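Local atomic coordinates of probable GTP-binding protein EngB (Pyrococcus horikoshii, PDB entry 2CXX), a protein that probably binds and hydrolyses GTP with the help of magnesium and is thought to be needed for normal cell division and septation. Residues N137-E140 against V141-L145; N170-R173 against L174-I178. All blocks are in the same frame, centred on the assembly; numbering follows the deposited sequence.

Contact 1 (N137-E140 against V141-L145)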
# COMPACT_ATOMS: atom_id res chain seq x y z
N ASN A 137 -17.60 4.84 8.94
CA ASN A 137 -17.02 6.06 9.55
C ASN A 137 -15.56 6.16 9.15
O ASN A 137 -14.65 5.74 9.87
CB ASN A 137 -17.16 6.02 11.08
CG ASN A 137 -16.83 7.40 11.75
OD1 ASN A 137 -16.19 8.29 11.16
ND2 ASN A 137 -17.29 7.57 13.02
N VAL A 138 -15.34 6.74 7.99
CA VAL A 138 -13.99 6.82 7.47
C VAL A 138 -13.07 7.67 8.33
O VAL A 138 -11.91 7.30 8.50
CB VAL A 138 -13.98 7.30 5.98
CG1 VAL A 138 -14.26 8.75 5.90
CG2 VAL A 138 -12.65 6.96 5.38
N GLN A 139 -13.56 8.77 8.88
CA GLN A 139 -12.72 9.60 9.73
C GLN A 139 -12.20 8.83 10.93
O GLN A 139 -11.03 8.95 11.34
CB GLN A 139 -13.49 10.84 10.22
CG GLN A 139 -12.56 11.90 10.82
CD GLN A 139 -11.41 12.28 9.89
OE1 GLN A 139 -11.63 12.69 8.73
NE2 GLN A 139 -10.16 12.16 10.39
N GLU A 140 -13.07 8.00 11.49
CA GLU A 140 -12.71 7.19 12.63
C GLU A 140 -11.68 6.17 12.22
O GLU A 140 -10.74 5.92 12.97
CB GLU A 140 -13.97 6.47 13.18
CG GLU A 140 -13.70 5.46 14.28
CD GLU A 140 -14.98 4.64 14.61
OE1 GLU A 140 -14.89 3.64 15.37
OE2 GLU A 140 -16.08 5.00 14.11
N VAL A 141 -11.81 5.59 11.01
CA VAL A 141 -10.83 4.58 10.59
C VAL A 141 -9.43 5.24 10.42
O VAL A 141 -8.40 4.72 10.88
CB VAL A 141 -11.31 3.94 9.25
CG1 VAL A 141 -10.16 3.17 8.50
CG2 VAL A 141 -12.45 2.96 9.58
N ILE A 142 -9.43 6.37 9.74
CA ILE A 142 -8.19 7.09 9.48
C ILE A 142 -7.57 7.58 10.79
O ILE A 142 -6.36 7.55 10.94
CB ILE A 142 -8.47 8.25 8.51
CG1 ILE A 142 -8.74 7.65 7.11
CG2 ILE A 142 -7.35 9.25 8.54
CD1 ILE A 142 -8.96 8.64 6.02
N ASN A 143 -8.37 7.97 11.77
CA ASN A 143 -7.78 8.42 13.02
C ASN A 143 -7.16 7.26 13.74
O ASN A 143 -6.10 7.41 14.36
CB ASN A 143 -8.81 9.05 13.96
CG ASN A 143 -9.25 10.42 13.49
OD1 ASN A 143 -8.59 11.05 12.67
ND2 ASN A 143 -10.35 10.90 14.03
N PHE A 144 -7.79 6.08 13.66
CA PHE A 144 -7.26 4.89 14.31
C PHE A 144 -5.93 4.49 13.66
O PHE A 144 -4.94 4.21 14.35
CB PHE A 144 -8.30 3.72 14.16
CG PHE A 144 -7.86 2.43 14.75
CD1 PHE A 144 -8.04 2.18 16.10
CD2 PHE A 144 -7.25 1.46 13.95
CE1 PHE A 144 -7.63 0.98 16.64
CE2 PHE A 144 -6.84 0.28 14.46
CZ PHE A 144 -7.02 0.01 15.82
N LEU A 145 -5.90 4.45 12.33
CA LEU A 145 -4.71 4.05 11.61
C LEU A 145 -3.60 5.06 11.87
O LEU A 145 -2.45 4.68 11.98
CB LEU A 145 -5.01 3.95 10.09
CG LEU A 145 -6.03 2.90 9.62
CD1 LEU A 145 -6.12 2.88 8.10
CD2 LEU A 145 -5.58 1.57 10.11
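Val141 N donates to Asn137 O and opens the first turns of helix 138-149, an N-capped alpha-helix of the Ras-like P-loop GTPase fold. The backbone ladder climbs from there: Ile142 N reaches Val138 O at 2.9 Å in a nearly straight bond (172° at the hydrogen), and Asn143 N and Phe144 N follow onto Gln139 O and Glu140 O.

Asn137 is the N-cap. Asn137 OD1 accepts from Glu140 N at 3.2 Å, the donor standing well above the plane of the amide instead of on a lone pair. That bond satisfies an amide that the helix itself cannot serve in its first turn.

Among apolar groups, Val138 and Ile142, one turn apart, run alongside each other in the same direction, with Val138 CG2 4.1 Å from Ile142 CD1. Both rest on Pro162 of strand 160-162, and Val138 also meets Leu132, a predicted GTP-binding residue. Phe144 leaves the helix on another side, packing on Pro96 and Ile99 of helix 94-104 and forming a cation-pi pair with Lys100.

The polar side-chain pair sits on the exposed face. Gln139 bends at chi2 (53°), which swings its amide along the helix to Asn143; the two amide planes are 52° apart. Gln139 NE2 donates to Asn143 OD1 at 3.0 Å; the acceptor lies in the plane of the Gln139 amide, while NE2 stands above the plane of the Asn143 carbonyl.

Contact 2 (N170-R173 against L174-I178)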
# COMPACT_ATOMS: atom_id res chain seq x y z
N ASN A 170 -12.46 9.45 -5.41
CA ASN A 170 -11.19 10.09 -4.99
C ASN A 170 -9.90 9.61 -5.63
O ASN A 170 -8.82 9.92 -5.13
CB ASN A 170 -11.02 10.01 -3.46
CG ASN A 170 -12.19 10.59 -2.71
OD1 ASN A 170 -12.75 11.61 -3.14
ND2 ASN A 170 -12.57 9.97 -1.58
N ILE A 171 -9.99 8.81 -6.69
CA ILE A 171 -8.80 8.38 -7.40
C ILE A 171 -8.05 9.59 -7.94
O ILE A 171 -6.82 9.64 -7.88
CB ILE A 171 -9.16 7.43 -8.56
CG1 ILE A 171 -9.80 6.18 -7.98
CG2 ILE A 171 -7.92 7.16 -9.42
CD1 ILE A 171 -8.82 5.34 -7.21
N GLU A 172 -8.74 10.60 -8.47
CA GLU A 172 -7.99 11.74 -8.96
C GLU A 172 -7.27 12.47 -7.83
O GLU A 172 -6.16 12.99 -8.02
CB GLU A 172 -8.89 12.74 -9.71
CG GLU A 172 -8.06 13.81 -10.41
CD GLU A 172 -8.92 14.88 -11.09
OE1 GLU A 172 -9.56 15.68 -10.35
OE2 GLU A 172 -8.96 14.94 -12.34
N ARG A 173 -7.89 12.52 -6.65
CA ARG A 173 -7.23 13.19 -5.54
C ARG A 173 -5.95 12.41 -5.14
O ARG A 173 -4.92 13.01 -4.78
CB ARG A 173 -8.19 13.30 -4.33
CG ARG A 173 -9.58 13.83 -4.64
CD ARG A 173 -10.35 14.31 -3.39
NE ARG A 173 -9.54 15.20 -2.56
CZ ARG A 173 -9.53 16.54 -2.63
NH1 ARG A 173 -10.30 17.18 -3.50
NH2 ARG A 173 -8.71 17.22 -1.83
N LEU A 174 -6.01 11.06 -5.23
CA LEU A 174 -4.87 10.23 -4.88
C LEU A 174 -3.77 10.48 -5.90
O LEU A 174 -2.61 10.59 -5.54
CB LEU A 174 -5.27 8.74 -4.81
CG LEU A 174 -4.10 7.75 -4.66
CD1 LEU A 174 -3.31 8.11 -3.39
CD2 LEU A 174 -4.60 6.33 -4.58
N LYS A 175 -4.13 10.55 -7.18
CA LYS A 175 -3.15 10.84 -8.22
C LYS A 175 -2.51 12.21 -7.95
O LYS A 175 -1.31 12.37 -8.00
CB LYS A 175 -3.82 10.84 -9.59
CG LYS A 175 -2.88 10.62 -10.75
CD LYS A 175 -3.61 10.87 -12.09
CE LYS A 175 -4.90 10.03 -12.19
NZ LYS A 175 -4.86 8.96 -13.27
N ASN A 176 -3.31 13.22 -7.64
CA ASN A 176 -2.74 14.55 -7.37
C ASN A 176 -1.79 14.52 -6.20
O ASN A 176 -0.75 15.10 -6.26
CB ASN A 176 -3.85 15.54 -7.03
CG ASN A 176 -4.74 15.83 -8.20
OD1 ASN A 176 -4.32 15.72 -9.36
ND2 ASN A 176 -5.99 16.23 -7.91
N ARG A 177 -2.16 13.82 -5.13
CA ARG A 177 -1.27 13.70 -3.96
C ARG A 177 0.09 13.08 -4.34
O ARG A 177 1.14 13.55 -3.94
CB ARG A 177 -1.96 12.84 -2.87
CG ARG A 177 -1.24 12.71 -1.49
CD ARG A 177 -1.49 13.82 -0.49
NE ARG A 177 -0.65 14.96 -0.79
CZ ARG A 177 0.50 15.29 -0.19
NH1 ARG A 177 1.00 14.59 0.80
NH2 ARG A 177 1.20 16.32 -0.65
N ILE A 178 0.07 11.97 -5.06
CA ILE A 178 1.27 11.30 -5.48
C ILE A 178 2.18 12.26 -6.22
O ILE A 178 3.37 12.33 -5.95
CB ILE A 178 0.91 10.14 -6.42
CG1 ILE A 178 0.26 9.06 -5.61
CG2 ILE A 178 2.15 9.66 -7.20
CD1 ILE A 178 -0.17 7.88 -6.50
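Four successive i to i+4 backbone bonds, Leu174 N to Asn170 O, Lys175 N to Ile171 O, Asn176 N to Glu172 O and Arg177 N to Arg173 O, the last at 2.9 Å, make regular first turns of helix 171-184, the C-terminal helix of this Ras-like P-loop GTPase domain. Lys175 N to Ile171 O is the straightest, at 165°.

Asn170 holds the N-cap position, but its side chain makes no capping bond. Its ND2 instead donates to Pro162 O, tying the start of the helix to the end of strand 160-162.

Ile171 and Leu174 look into the domain: both pack on Leu17 of helix 14-22, the helix that starts at the end of the P-loop, and Leu174, with chi1 at 170°, also lies on Ile126 and Ala128 of strand 125-130. Within the helix, Leu174 CB sits 3.6 Å from Ile171 O, and Lys175 CB 3.5 Å from Glu172 O, so the side chains of the second turn start out close over the carbonyls of the first.

Arg177 CB likewise passes 3.5 Å from Arg173 O. Beyond it the Arg177 chain bends at chi2 and chi3 and runs on toward the next turn, where NH2 forms a salt bridge with Glu180; NH1 bonds to Lys158 O.

On the outer face Glu172 and Asn176 pass each other at an angle, their carboxylate and amide planes 34° apart. Glu172 CG comes to 4.0 Å from Asn176 ND2, and that same ND2 lies 3.2 Å from Glu172 O at an angle too poor for a hydrogen bond.

Along the chain the two contacts come in series, neither nesting nor crossing, and neither closes a long loop, because each is the opening turns of a single helix. Contact 1 starts helix 138-149, after strand 125-130 and the predicted GTP-binding residues Asn130 to Asp133 at its end. The chain then runs through helix 156-159 and strand 160-162 before contact 2 starts the last helix, 171-184. Their centres are 19 Å apart and their nearest atoms about 8 Å, so they do not touch. They share neighbours instead: both reach Leu132 and Pro162. From there contact 1 extends to helix 94-104, contact 2 to helix 14-22 and strand 125-130.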